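Local coordinates for protein thymine dioxygenase (Neurospora crassa, PDB 5C3R) that is probably an iron- and 2-oxoglutarate-dependent dioxygenase that oxidises the methyl group of thymine, at residues 222-227 and 250-255. Residues are numbered along the deposited sequence; the frame is centred on the assembly and turned at random.
Sequences ITLLFQ and NTVVVN. With AKG (2-oxoglutaric acid), chain F.
Leu225 and Val253 trade two backbone hydrogen bonds, Leu225 N to Val253 O at 2.7 Å and Val253 N to Leu225 O at 2.8 Å, and Thr223 does the same with Asn255. These two antiparallel hydrogen-bonded pairs flank the non-hydrogen-bonded pair Leu224–Val254, where Val254 CA adds a CA-H...O contact to Thr223 O. Toward residue 227 the strands part, and a water takes over, accepting from Gln227 N and lying within reach of Thr251 O; a second water links Gln227 NE2 to Thr251 OG1.

On the face facing the active site, Thr223 and Asn255 stand side by side, Asn255 OD1 3.4 Å from Thr223 CB. Their polar ends, Thr223 OG1 and Asn255 ND2, both bond Asp218 OD2, a second shell that probably steadies this metal-binding carboxylate. Next along, Leu225 sends CG anti to its backbone N (chi1 -175°), which carries its methyls up to 2-oxoglutarate: CD2 lies 3.5 Å from O3 and 3.8 Å from C4. With an alanine here the side chain would end at CB, which would probably open a gap beside the C4–C5 end of 2-oxoglutarate and leave that part of the cosubstrate without its apolar wall on this side. Further on, Gln227 OE1 bonds Arg288, itself a 2-oxoglutarate ligand.

The other face is apolar. Val252 CG2 sits 4.0 Å above the centre of the Phe226 ring, a CH-pi contact 9° off the ring normal, while Leu224 CD2 lies 3.8 Å from Val254 CG2.

Both strands belong to the major sheet of the double-stranded beta-helix (jelly-roll) core common to this oxygenase family. Strand 284-295 pairs with 222-227 and strand 47-51 with 251-256, while helix 147-173 packs against Ile222, Leu224 and Phe226, with Phe154 edge-to-face to the Phe226 ring.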
# COMPACT_ATOMS: atom_id res chain seq x y z
N ILE A 222 -1.73 7.91 0.48
CA ILE A 222 -0.65 7.21 -0.21
C ILE A 222 -0.35 5.87 0.47
O ILE A 222 -0.74 5.64 1.62
CB ILE A 222 0.67 8.03 -0.29
CG1 ILE A 222 1.26 8.29 1.09
CG2 ILE A 222 0.45 9.35 -1.04
CD1 ILE A 222 2.70 8.76 1.07
N THR A 223 0.36 5.02 -0.26
CA THR A 223 0.83 3.75 0.26
C THR A 223 2.33 3.68 0.04
O THR A 223 2.81 3.90 -1.07
CB THR A 223 0.14 2.58 -0.46
OG1 THR A 223 -1.26 2.62 -0.20
CG2 THR A 223 0.68 1.24 0.01
N LEU A 224 3.07 3.38 1.11
CA LEU A 224 4.50 3.14 1.01
C LEU A 224 4.69 1.64 0.88
O LEU A 224 4.41 0.90 1.82
CB LEU A 224 5.23 3.66 2.24
CG LEU A 224 4.92 5.11 2.60
CD1 LEU A 224 5.41 5.42 4.01
CD2 LEU A 224 5.56 6.03 1.58
N LEU A 225 5.11 1.20 -0.30
CA LEU A 225 5.27 -0.21 -0.56
C LEU A 225 6.75 -0.59 -0.64
O LEU A 225 7.46 -0.17 -1.56
CB LEU A 225 4.55 -0.60 -1.85
CG LEU A 225 4.54 -2.10 -2.17
CD1 LEU A 225 3.83 -2.91 -1.11
CD2 LEU A 225 3.88 -2.32 -3.52
N PHE A 226 7.17 -1.39 0.33
CA PHE A 226 8.51 -1.94 0.41
C PHE A 226 8.44 -3.38 -0.09
O PHE A 226 7.77 -4.22 0.53
CB PHE A 226 8.99 -1.93 1.87
CG PHE A 226 8.95 -0.57 2.53
CD1 PHE A 226 7.77 -0.08 3.07
CD2 PHE A 226 10.10 0.20 2.65
CE1 PHE A 226 7.74 1.16 3.70
CE2 PHE A 226 10.07 1.44 3.27
CZ PHE A 226 8.89 1.92 3.79
N GLN A 227 9.08 -3.68 -1.21
CA GLN A 227 9.07 -5.05 -1.75
C GLN A 227 10.47 -5.66 -1.77
O GLN A 227 11.46 -4.94 -1.87
CB GLN A 227 8.46 -5.09 -3.16
CG GLN A 227 9.20 -4.27 -4.21
CD GLN A 227 8.65 -4.47 -5.61
OE1 GLN A 227 8.00 -5.48 -5.90
NE2 GLN A 227 8.93 -3.51 -6.49
N ASN A 250 16.82 -0.96 -2.28
CA ASN A 250 16.69 0.20 -1.40
C ASN A 250 15.80 1.32 -1.96
O ASN A 250 16.08 2.50 -1.77
CB ASN A 250 18.08 0.73 -1.01
CG ASN A 250 18.90 -0.29 -0.24
OD1 ASN A 250 18.36 -1.09 0.54
ND2 ASN A 250 20.20 -0.29 -0.47
N THR A 251 14.72 0.94 -2.65
CA THR A 251 13.67 1.89 -3.02
C THR A 251 12.38 1.55 -2.30
O THR A 251 12.19 0.42 -1.85
CB THR A 251 13.38 1.89 -4.53
OG1 THR A 251 12.84 0.62 -4.92
CG2 THR A 251 14.64 2.22 -5.34
N VAL A 252 11.51 2.54 -2.18
CA VAL A 252 10.14 2.33 -1.75
C VAL A 252 9.24 2.79 -2.88
O VAL A 252 9.44 3.86 -3.43
CB VAL A 252 9.79 3.07 -0.42
CG1 VAL A 252 10.19 4.54 -0.45
CG2 VAL A 252 8.30 2.95 -0.11
N VAL A 253 8.27 1.95 -3.24
CA VAL A 253 7.30 2.27 -4.27
C VAL A 253 6.17 3.01 -3.57
O VAL A 253 5.61 2.50 -2.60
CB VAL A 253 6.78 1.00 -4.96
CG1 VAL A 253 5.83 1.35 -6.09
CG2 VAL A 253 7.94 0.17 -5.50
N VAL A 254 5.85 4.21 -4.04
CA VAL A 254 4.84 5.04 -3.42
C VAL A 254 3.74 5.31 -4.43
O VAL A 254 4.00 5.78 -5.54
CB VAL A 254 5.40 6.40 -2.94
CG1 VAL A 254 4.34 7.17 -2.17
CG2 VAL A 254 6.62 6.20 -2.05
N ASN A 255 2.50 5.01 -4.04
CA ASN A 255 1.36 5.25 -4.91
C ASN A 255 0.24 5.98 -4.19
O ASN A 255 0.03 5.80 -3.00
CB ASN A 255 0.85 3.94 -5.49
CG ASN A 255 0.30 3.00 -4.44
OD1 ASN A 255 1.05 2.39 -3.68
ND2 ASN A 255 -1.02 2.86 -4.41
C1 AKG F . -1.67 -4.15 -1.22
O1 AKG F . -2.56 -3.27 -1.30
O2 AKG F . -1.54 -4.84 -0.20
C2 AKG F . -0.76 -4.35 -2.37
O5 AKG F . -0.94 -3.69 -3.40
C3 AKG F . 0.35 -5.37 -2.26
C4 AKG F . 1.42 -5.18 -3.33
C5 AKG F . 2.65 -6.03 -3.08
O3 AKG F . 3.67 -5.78 -3.74
O4 AKG F . 2.63 -6.97 -2.24
O HOH W 1 10.21 -1.42 -2.57
O HOH W 2 11.30 -1.67 -5.41